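Local structure of type-2 ice-structuring protein (Brachyopsis rostratus, 2ZIB) at residues 20-25 / 55-60. The protein binds to ice crystals and inhibits their growth, protecting the fish's blood from freezing in subzero sea water. Sequence-based numbering, arbitrary orientation.
Sequences RCFYSE and LYIKDI
Phe-22 meets Tyr-56 and Ile-57 where, in this C-type lectin fold, the second helix (51-60) packs on strand 20-26 of the mixed sheet. The segment axes run 10.0 Å apart at an angle of 34°, a separation spanned by side chains; no direct hydrogen bond joins the two segments.

The tight part centres on the Phe-22 ring, which is buried. Tyr-56 enters over one ring face, displaced toward the rim, and its CE2 lies 3.6 Å from Phe-22 CD1. With ring centroids 5.4 Å apart and planes inclined at 54°, the pair is neither a stack nor edge-to-face. Tyr-56 is directed there by its first torsion (chi1 175°), which sets CG opposite the backbone N and turns the ring toward the strand; the phenol OH is then hydrogen-bonded to Thr-15 OG1 of the neighbouring strand 15-17. Ile-57 comes in obliquely at the CD2 and CE2 atoms of the Phe-22 ring, on the same side of its plane as Tyr-56: its CD1 is 3.7 Å from Phe-22 CE2, and the two side chains cross at about a right angle. On the strand side, the guanidinium of Arg-20 carries Phe-22 CZ 3.8 Å above one of its faces, while Arg-20 NH1 forms a salt bridge with Glu-53, which lies one turn before Ile-57 on the same helix.

Toward Ser-24 and Ile-60, both partly exposed, the contact becomes thinner and partly aqueous. Ile-60 offers a single methyl, CG2, 3.7 Å from Ser-24 CB, and its side chain also touches Ile-127 of strand 124-131. Beyond this methyl, one water links the polar atoms: it donates to Ile-60 O at 3.0 Å and lies 2.6 Å from Ser-24 OG.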
ATOM      1  N   ARG A  20      -8.096  -1.772 -11.283  1.00 10.41           N
ATOM      2  CA  ARG A  20      -7.049  -0.877 -10.754  1.00  9.61           C
ATOM      3  C   ARG A  20      -5.726  -1.066 -11.471  1.00  9.60           C
ATOM      4  O   ARG A  20      -5.436  -2.151 -12.008  1.00 10.51           O
ATOM      5  CB  ARG A  20      -6.905  -1.137  -9.243  1.00 10.76           C
ATOM      6  CG  ARG A  20      -8.202  -0.911  -8.455  1.00 11.71           C
ATOM      7  CD  ARG A  20      -8.057  -1.371  -7.014  1.00 12.58           C
ATOM      8  NE  ARG A  20      -7.230  -0.448  -6.254  1.00 12.93           N
ATOM      9  CZ  ARG A  20      -6.726  -0.746  -5.043  1.00 12.52           C
ATOM     10  NH1 ARG A  20      -6.838  -1.966  -4.530  1.00 12.07           N
ATOM     11  NH2 ARG A  20      -6.041   0.191  -4.387  1.00 14.13           N
ATOM     12  N   CYS A  21      -4.911  -0.006 -11.405  1.00  8.63           N
ATOM     13  CA  CYS A  21      -3.549  -0.006 -11.938  1.00  9.07           C
ATOM     14  C   CYS A  21      -2.570   0.208 -10.805  1.00  8.45           C
ATOM     15  O   CYS A  21      -2.846   1.006  -9.891  1.00  8.76           O
ATOM     16  CB  CYS A  21      -3.374   1.139 -12.958  1.00  9.91           C
ATOM     17  SG  CYS A  21      -4.399   0.938 -14.404  1.00 10.17           S
ATOM     18  N   PHE A  22      -1.452  -0.523 -10.861  1.00  7.93           N
ATOM     19  CA  PHE A  22      -0.463  -0.532  -9.775  1.00  8.12           C
ATOM     20  C   PHE A  22       0.894  -0.102 -10.301  1.00  8.34           C
ATOM     21  O   PHE A  22       1.285  -0.446 -11.416  1.00  9.05           O
ATOM     22  CB  PHE A  22      -0.402  -1.928  -9.158  1.00  9.46           C
ATOM     23  CG  PHE A  22      -1.678  -2.301  -8.464  1.00  9.07           C
ATOM     24  CD1 PHE A  22      -2.761  -2.838  -9.186  1.00 10.31           C
ATOM     25  CD2 PHE A  22      -1.842  -2.062  -7.099  1.00  9.81           C
ATOM     26  CE1 PHE A  22      -3.951  -3.146  -8.555  1.00 11.10           C
ATOM     27  CE2 PHE A  22      -3.063  -2.364  -6.441  1.00 10.36           C
ATOM     28  CZ  PHE A  22      -4.107  -2.921  -7.175  1.00 10.46           C
ATOM     29  N   TYR A  23       1.617   0.636  -9.481  1.00  7.65           N
ATOM     30  CA  TYR A  23       2.971   1.102  -9.797  1.00  8.27           C
ATOM     31  C   TYR A  23       3.949   0.713  -8.720  1.00  7.80           C
ATOM     32  O   TYR A  23       3.759   1.076  -7.568  1.00  8.91           O
ATOM     33  CB  TYR A  23       2.952   2.629  -9.942  1.00  9.24           C
ATOM     34  CG  TYR A  23       4.314   3.142 -10.370  1.00  9.38           C
ATOM     35  CD1 TYR A  23       4.716   3.000 -11.683  1.00 13.20           C
ATOM     36  CD2 TYR A  23       5.195   3.708  -9.469  1.00 10.16           C
ATOM     37  CE1 TYR A  23       5.972   3.431 -12.097  1.00 15.11           C
ATOM     38  CE2 TYR A  23       6.479   4.151  -9.839  1.00 11.38           C
ATOM     39  CZ  TYR A  23       6.853   3.980 -11.161  1.00 13.30           C
ATOM     40  OH  TYR A  23       8.093   4.387 -11.590  1.00 19.29           O
ATOM     41  N   SER A  24       4.996   0.001  -9.122  1.00  8.51           N
ATOM     42  CA  SER A  24       6.031  -0.401  -8.192  1.00  8.68           C
ATOM     43  C   SER A  24       7.126   0.662  -8.192  1.00  8.94           C
ATOM     44  O   SER A  24       7.825   0.810  -9.186  1.00 10.44           O
ATOM     45  CB  SER A  24       6.553  -1.794  -8.580  1.00 10.26           C
ATOM     46  OG  SER A  24       7.575  -2.154  -7.687  1.00 12.67           O
ATOM     47  N   GLU A  25       7.221   1.409  -7.084  1.00  8.06           N
ATOM     48  CA  GLU A  25       8.231   2.433  -6.901  1.00  8.65           C
ATOM     49  C   GLU A  25       9.433   1.815  -6.197  1.00  8.87           C
ATOM     50  O   GLU A  25       9.408   1.525  -4.984  1.00  8.11           O
ATOM     51  CB  GLU A  25       7.670   3.589  -6.061  1.00  8.20           C
ATOM     52  CG  GLU A  25       8.704   4.674  -5.739  1.00  9.05           C
ATOM     53  CD  GLU A  25       9.317   5.265  -6.984  1.00  9.54           C
ATOM     54  OE1 GLU A  25       8.645   6.087  -7.654  1.00  9.99           O
ATOM     55  OE2 GLU A  25      10.464   4.899  -7.317  1.00 12.45           O
ATOM     56  N   LEU A  55      -2.247 -10.982  -2.764  1.00 13.87           N
ATOM     57  CA  LEU A  55      -1.398 -11.882  -3.515  1.00 13.08           C
ATOM     58  C   LEU A  55      -0.943 -11.269  -4.843  1.00 13.84           C
ATOM     59  O   LEU A  55       0.191 -11.483  -5.273  1.00 14.05           O
ATOM     60  CB  LEU A  55      -2.135 -13.221  -3.758  1.00 15.10           C
ATOM     61  CG  LEU A  55      -2.410 -14.066  -2.496  1.00 13.95           C
ATOM     62  CD1 LEU A  55      -3.308 -15.294  -2.892  1.00 15.41           C
ATOM     63  CD2 LEU A  55      -1.078 -14.509  -1.790  1.00 17.32           C
ATOM     64  N   TYR A  56      -1.812 -10.501  -5.502  1.00 13.04           N
ATOM     65  CA  TYR A  56      -1.355  -9.814  -6.711  1.00 14.53           C
ATOM     66  C   TYR A  56      -0.192  -8.847  -6.406  1.00 14.26           C
ATOM     67  O   TYR A  56       0.811  -8.794  -7.118  1.00 14.60           O
ATOM     68  CB  TYR A  56      -2.515  -9.005  -7.327  1.00 15.09           C
ATOM     69  CG  TYR A  56      -2.049  -8.191  -8.515  1.00 14.00           C
ATOM     70  CD1 TYR A  56      -1.891  -8.810  -9.764  1.00 16.54           C
ATOM     71  CD2 TYR A  56      -1.745  -6.835  -8.415  1.00 13.98           C
ATOM     72  CE1 TYR A  56      -1.412  -8.105 -10.892  1.00 17.32           C
ATOM     73  CE2 TYR A  56      -1.269  -6.125  -9.517  1.00 14.43           C
ATOM     74  CZ  TYR A  56      -1.120  -6.747 -10.745  1.00 16.34           C
ATOM     75  OH  TYR A  56      -0.666  -6.023 -11.829  1.00 18.61           O
ATOM     76  N   ILE A  57      -0.352  -8.046  -5.364  1.00 14.27           N
ATOM     77  CA  ILE A  57       0.680  -7.070  -5.012  1.00 14.64           C
ATOM     78  C   ILE A  57       1.941  -7.776  -4.537  1.00 15.37           C
ATOM     79  O   ILE A  57       3.051  -7.396  -4.937  1.00 14.99           O
ATOM     80  CB  ILE A  57       0.138  -6.042  -3.969  1.00 13.76           C
ATOM     81  CG1 ILE A  57      -0.980  -5.163  -4.578  1.00 14.13           C
ATOM     82  CG2 ILE A  57       1.265  -5.191  -3.419  1.00 14.95           C
ATOM     83  CD1 ILE A  57      -1.857  -4.407  -3.544  1.00 17.83           C
ATOM     84  N   LYS A  58       1.782  -8.833  -3.727  1.00 14.66           N
ATOM     85  CA  LYS A  58       2.924  -9.639  -3.296  1.00 16.33           C
ATOM     86  C   LYS A  58       3.748 -10.037  -4.493  1.00 16.62           C
ATOM     87  O   LYS A  58       4.960  -9.983  -4.467  1.00 16.94           O
ATOM     88  CB  LYS A  58       2.398 -10.877  -2.578  1.00 15.80           C
ATOM     89  CG  LYS A  58       3.440 -11.974  -2.369  1.00 16.28           C
ATOM     90  CD  LYS A  58       2.797 -13.275  -1.904  1.00 18.19           C
ATOM     91  CE  LYS A  58       3.771 -14.437  -1.930  1.00 19.57           C
ATOM     92  NZ  LYS A  58       3.021 -15.722  -2.057  1.00 21.20           N
ATOM     93  N   ASP A  59       3.073 -10.442  -5.576  1.00 16.19           N
ATOM     94  CA  ASP A  59       3.798 -10.933  -6.735  1.00 18.44           C
ATOM     95  C   ASP A  59       4.482  -9.859  -7.540  1.00 19.13           C
ATOM     96  O   ASP A  59       5.403 -10.152  -8.294  1.00 21.31           O
ATOM     97  CB  ASP A  59       2.858 -11.738  -7.627  1.00 19.12           C
ATOM     98  CG  ASP A  59       2.387 -13.030  -6.968  1.00 21.65           C
ATOM     99  OD1 ASP A  59       2.950 -13.477  -5.919  1.00 23.48           O
ATOM    100  OD2 ASP A  59       1.408 -13.655  -7.425  1.00 24.30           O
ATOM    101  N   ILE A  60       4.113  -8.599  -7.344  1.00 19.67           N
ATOM    102  CA  ILE A  60       4.785  -7.523  -8.066  1.00 21.62           C
ATOM    103  C   ILE A  60       6.083  -7.105  -7.405  1.00 21.72           C
ATOM    104  O   ILE A  60       7.069  -6.828  -8.091  1.00 22.65           O
ATOM    105  CB  ILE A  60       3.817  -6.296  -8.213  1.00 23.20           C
ATOM    106  CG1 ILE A  60       2.767  -6.570  -9.289  1.00 26.96           C
ATOM    107  CG2 ILE A  60       4.623  -4.960  -8.450  1.00 22.79           C
ATOM    108  CD1 ILE A  60       3.274  -7.402 -10.434  1.00 30.65           C
TER
HETATM  109  O   HOH W   1       8.527  -4.352  -8.788  1.00 31.74           O